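Long-range contact in MutT/nudix family protein (Shewanella oneidensis, PDB 3GZ8), which probably regulates transcription of NAD metabolism genes in response to ADP-ribose, which its NUDIX domain binds: residues A[23-28]-A[69-74]. Numbering follows the deposited sequence.
Sequences LTVDAV and EQTVLR. With APR (adenosine-5-diphosphoribose), chain E.
V25 of strand 23-28 and V72 of helix 69-74 are the pair whose CA atoms come nearest across the contact, 5.9 Å apart. Outward from the helix, V72 CB sits against V25 CG2 at 3.8 Å. CG1 takes chi1 74°, which leaves CG2 anti to the backbone N; this branch runs on along the strand to A27 CB at 3.8 Å, also touching the carbonyl O of D26. Beyond the two segments, V72 packs on Y109 of strand 104-113. V25 answers mostly with one methyl: with CG1 anti to the carbonyl carbon (chi1 -56°), CG2 falls between the backbone N and the carbonyl carbon, lies 3.7 Å from V72 CA and reaches T71 CG2 at 3.8 Å, the two side chains crossing at a slant. The interface is buried, apolar and without a hydrogen bond between the segments. It packs helix 68-80, the helix of the Nudix box, here a degenerate version of the GX5EX7REUXEEXGU signature, on the mixed sheet of the family's alpha-beta-alpha sandwich; the axes of segments 23-28 and 69-74 cross at -57°. From the other face, D26 extends to the bound ADP-ribose. Its carboxylate takes two hydrogen bonds from the terminal ribose, OD1 from APR O3D and OD2 from APR O2D, each 2.7 Å long. OD2 also pairs with T106 OG1, which probably helps hold the carboxylate in place. T24 flanks the same sugar, its OG1 3.5 Å from APR C2D and hydrogen-bonded to T106 OG1 and V105 O, while H145 NE2 is also hydrogen-bonded to the ligand.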
ATOM      1  N   LEU A  23       8.474  -0.907  -3.496  1.00 28.96           N
ATOM      2  CA  LEU A  23       7.400  -0.082  -2.987  1.00 28.14           C
ATOM      3  C   LEU A  23       7.302   1.147  -3.843  1.00 27.25           C
ATOM      4  O   LEU A  23       8.277   1.893  -3.984  1.00 27.11           O
ATOM      5  CB  LEU A  23       7.738   0.302  -1.566  1.00 28.97           C
ATOM      6  CG  LEU A  23       6.739   0.884  -0.571  1.00 31.89           C
ATOM      7  CD1 LEU A  23       5.262   0.568  -0.902  1.00 32.37           C
ATOM      8  CD2 LEU A  23       7.131   0.310   0.804  1.00 32.86           C
ATOM      9  N   THR A  24       6.136   1.352  -4.449  1.00 26.08           N
ATOM     10  CA  THR A  24       5.965   2.452  -5.385  1.00 24.84           C
ATOM     11  C   THR A  24       4.628   3.133  -5.191  1.00 24.23           C
ATOM     12  O   THR A  24       3.772   2.649  -4.433  1.00 23.34           O
ATOM     13  CB  THR A  24       6.086   1.973  -6.853  1.00 25.67           C
ATOM     14  OG1 THR A  24       5.164   0.911  -7.103  1.00 25.97           O
ATOM     15  CG2 THR A  24       7.513   1.470  -7.171  1.00 26.53           C
ATOM     16  N   VAL A  25       4.469   4.277  -5.858  1.00 23.81           N
ATOM     17  CA  VAL A  25       3.177   4.942  -5.976  1.00 22.91           C
ATOM     18  C   VAL A  25       2.876   5.138  -7.447  1.00 23.29           C
ATOM     19  O   VAL A  25       3.802   5.149  -8.266  1.00 24.56           O
ATOM     20  CB  VAL A  25       3.117   6.301  -5.232  1.00 22.51           C
ATOM     21  CG1 VAL A  25       3.464   6.135  -3.768  1.00 21.47           C
ATOM     22  CG2 VAL A  25       4.017   7.330  -5.887  1.00 22.78           C
ATOM     23  N   ASP A  26       1.601   5.288  -7.792  1.00 22.58           N
ATOM     24  CA  ASP A  26       1.200   5.587  -9.170  1.00 22.37           C
ATOM     25  C   ASP A  26       0.039   6.555  -9.094  1.00 22.21           C
ATOM     26  O   ASP A  26      -0.659   6.590  -8.078  1.00 22.90           O
ATOM     27  CB  ASP A  26       0.750   4.322  -9.895  1.00 22.34           C
ATOM     28  CG  ASP A  26       1.908   3.501 -10.425  1.00 22.25           C
ATOM     29  OD1 ASP A  26       2.660   4.002 -11.284  1.00 24.47           O
ATOM     30  OD2 ASP A  26       2.051   2.344 -10.005  1.00 20.60           O
ATOM     31  N   ALA A  27      -0.182   7.342 -10.140  1.00 21.27           N
ATOM     32  CA  ALA A  27      -1.332   8.240 -10.139  1.00 21.15           C
ATOM     33  C   ALA A  27      -2.071   8.126 -11.443  1.00 21.40           C
ATOM     34  O   ALA A  27      -1.443   8.076 -12.520  1.00 21.30           O
ATOM     35  CB  ALA A  27      -0.917   9.685  -9.899  1.00 20.30           C
ATOM     36  N   VAL A  28      -3.404   8.090 -11.348  1.00 21.38           N
ATOM     37  CA  VAL A  28      -4.257   8.192 -12.538  1.00 21.22           C
ATOM     38  C   VAL A  28      -5.003   9.511 -12.489  1.00 21.82           C
ATOM     39  O   VAL A  28      -5.991   9.662 -11.733  1.00 22.03           O
ATOM     40  CB  VAL A  28      -5.261   7.038 -12.625  1.00 20.86           C
ATOM     41  CG1 VAL A  28      -6.035   7.101 -13.920  1.00 19.88           C
ATOM     42  CG2 VAL A  28      -4.552   5.690 -12.499  1.00 20.64           C
ATOM     43  N   GLU A  69       1.588  10.462   0.196  1.00 23.81           N
ATOM     44  CA  GLU A  69       0.981  11.604  -0.460  1.00 24.78           C
ATOM     45  C   GLU A  69       2.065  12.541  -1.034  1.00 23.92           C
ATOM     46  O   GLU A  69       1.927  13.042  -2.142  1.00 24.08           O
ATOM     47  CB  GLU A  69       0.072  12.320   0.557  1.00 25.07           C
ATOM     48  CG  GLU A  69      -0.675  13.565   0.077  1.00 30.23           C
ATOM     49  CD  GLU A  69      -1.647  14.139   1.145  1.00 34.11           C
ATOM     50  OE1 GLU A  69      -1.161  14.758   2.135  1.00 30.93           O
ATOM     51  OE2 GLU A  69      -2.894  13.952   0.987  1.00 36.22           O
ATOM     52  N   GLN A  70       3.139  12.788  -0.286  1.00 23.11           N
ATOM     53  CA  GLN A  70       4.208  13.643  -0.800  1.00 22.28           C
ATOM     54  C   GLN A  70       4.882  12.934  -1.984  1.00 22.12           C
ATOM     55  O   GLN A  70       5.090  13.549  -3.008  1.00 20.99           O
ATOM     56  CB  GLN A  70       5.211  14.065   0.295  1.00 21.80           C
ATOM     57  CG  GLN A  70       6.472  14.782  -0.229  1.00 21.69           C
ATOM     58  CD  GLN A  70       7.256  15.579   0.836  1.00 23.79           C
ATOM     59  OE1 GLN A  70       7.163  15.328   2.060  1.00 22.92           O
ATOM     60  NE2 GLN A  70       8.029  16.562   0.361  1.00 20.63           N
ATOM     61  N   THR A  71       5.195  11.648  -1.836  1.00 21.88           N
ATOM     62  CA  THR A  71       5.776  10.886  -2.934  1.00 22.83           C
ATOM     63  C   THR A  71       5.020  11.033  -4.250  1.00 23.06           C
ATOM     64  O   THR A  71       5.618  11.369  -5.292  1.00 23.07           O
ATOM     65  CB  THR A  71       5.889   9.380  -2.637  1.00 22.90           C
ATOM     66  OG1 THR A  71       6.456   9.175  -1.330  1.00 24.05           O
ATOM     67  CG2 THR A  71       6.780   8.738  -3.662  1.00 21.79           C
ATOM     68  N   VAL A  72       3.714  10.778  -4.206  1.00 23.04           N
ATOM     69  CA  VAL A  72       2.904  10.809  -5.414  1.00 22.84           C
ATOM     70  C   VAL A  72       2.858  12.235  -5.994  1.00 23.38           C
ATOM     71  O   VAL A  72       2.952  12.415  -7.207  1.00 23.47           O
ATOM     72  CB  VAL A  72       1.494  10.144  -5.193  1.00 22.66           C
ATOM     73  CG1 VAL A  72       0.575  11.024  -4.385  1.00 23.00           C
ATOM     74  CG2 VAL A  72       0.834   9.784  -6.518  1.00 23.23           C
ATOM     75  N   LEU A  73       2.728  13.250  -5.140  1.00 23.04           N
ATOM     76  CA  LEU A  73       2.676  14.600  -5.648  1.00 23.56           C
ATOM     77  C   LEU A  73       3.996  15.015  -6.324  1.00 24.24           C
ATOM     78  O   LEU A  73       4.000  15.753  -7.337  1.00 24.13           O
ATOM     79  CB  LEU A  73       2.256  15.585  -4.558  1.00 23.44           C
ATOM     80  CG  LEU A  73       0.795  15.404  -4.118  1.00 22.64           C
ATOM     81  CD1 LEU A  73       0.529  16.237  -2.906  1.00 19.06           C
ATOM     82  CD2 LEU A  73      -0.219  15.722  -5.247  1.00 19.95           C
ATOM     83  N   ARG A  74       5.089  14.507  -5.770  1.00 24.16           N
ATOM     84  CA  ARG A  74       6.423  14.859  -6.177  1.00 24.61           C
ATOM     85  C   ARG A  74       6.740  14.142  -7.486  1.00 25.14           C
ATOM     86  O   ARG A  74       7.321  14.740  -8.392  1.00 25.73           O
ATOM     87  CB  ARG A  74       7.431  14.507  -5.075  1.00 24.22           C
ATOM     88  CG  ARG A  74       8.884  14.733  -5.485  1.00 25.94           C
ATOM     89  CD  ARG A  74       9.927  14.378  -4.406  1.00 23.91           C
ATOM     90  NE  ARG A  74       9.768  13.011  -3.939  1.00 24.41           N
ATOM     91  CZ  ARG A  74      10.213  11.945  -4.586  1.00 25.33           C
ATOM     92  NH1 ARG A  74       9.997  10.757  -4.077  1.00 25.20           N
ATOM     93  NH2 ARG A  74      10.870  12.066  -5.742  1.00 28.12           N
TER
HETATM   94  N1  APR E 302      14.137   1.595  -4.838  1.00 29.69           N
HETATM   95  C2  APR E 302      14.429   2.911  -4.967  1.00 30.68           C
HETATM   96  N3  APR E 302      14.885   3.451  -6.112  1.00 32.29           N
HETATM   97  C4  APR E 302      15.060   2.671  -7.220  1.00 31.85           C
HETATM   98  C5  APR E 302      14.740   1.235  -7.147  1.00 29.69           C
HETATM   99  C6  APR E 302      14.267   0.709  -5.864  1.00 29.67           C
HETATM  100  N6  APR E 302      13.970  -0.616  -5.739  1.00 28.97           N
HETATM  101  N7  APR E 302      14.995   0.705  -8.347  1.00 30.86           N
HETATM  102  C8  APR E 302      15.429   1.717  -9.144  1.00 32.11           C
HETATM  103  N9  APR E 302      15.483   2.881  -8.467  1.00 31.90           N
HETATM  104  C1' APR E 302      15.909   4.180  -9.012  1.00 34.16           C
HETATM  105  C2' APR E 302      17.031   4.015 -10.028  1.00 34.87           C
HETATM  106  O2' APR E 302      17.881   5.171  -9.952  1.00 34.26           O
HETATM  107  C3' APR E 302      16.337   4.041 -11.370  1.00 34.05           C
HETATM  108  O3' APR E 302      17.180   4.574 -12.394  1.00 33.90           O
HETATM  109  O4' APR E 302      14.821   4.776  -9.710  1.00 34.85           O
HETATM  110  C4' APR E 302      15.143   4.940 -11.087  1.00 32.94           C
HETATM  111  C5' APR E 302      13.899   4.547 -11.841  1.00 31.34           C
HETATM  112  O5' APR E 302      12.959   5.600 -11.603  1.00 30.11           O
HETATM  113  PA  APR E 302      11.579   5.557 -12.417  1.00 27.99           P
HETATM  114  O1A APR E 302      11.853   5.374 -13.905  1.00 23.45           O
HETATM  115  O2A APR E 302      10.778   6.720 -11.936  1.00 29.10           O
HETATM  116  O3A APR E 302      11.051   4.183 -11.739  1.00 28.09           O
HETATM  117  PB  APR E 302      10.042   3.178 -12.479  1.00 24.88           P
HETATM  118  O1B APR E 302      10.835   2.209 -13.290  1.00 27.91           O
HETATM  119  O2B APR E 302       8.994   4.082 -13.058  1.00 25.99           O
HETATM  120  O5D APR E 302       9.414   2.253 -11.315  1.00 27.31           O
HETATM  121  C5D APR E 302       8.180   2.641 -10.698  1.00 27.02           C
HETATM  122  O4D APR E 302       7.217   0.451 -10.988  1.00 28.11           O
HETATM  123  O1D APR E 302       5.973  -1.330 -10.120  1.00 26.98           O
HETATM  124  C1D APR E 302       5.958  -0.202 -10.999  1.00 27.24           C
HETATM  125  O2D APR E 302       3.738   0.667 -11.269  1.00 27.36           O
HETATM  126  C2D APR E 302       4.973   0.864 -10.558  1.00 28.05           C
HETATM  127  O3D APR E 302       5.030   2.900 -11.955  1.00 29.22           O
HETATM  128  C3D APR E 302       5.650   2.204 -10.863  1.00 28.49           C
HETATM  129  C4D APR E 302       7.053   1.827 -11.323  1.00 28.36           C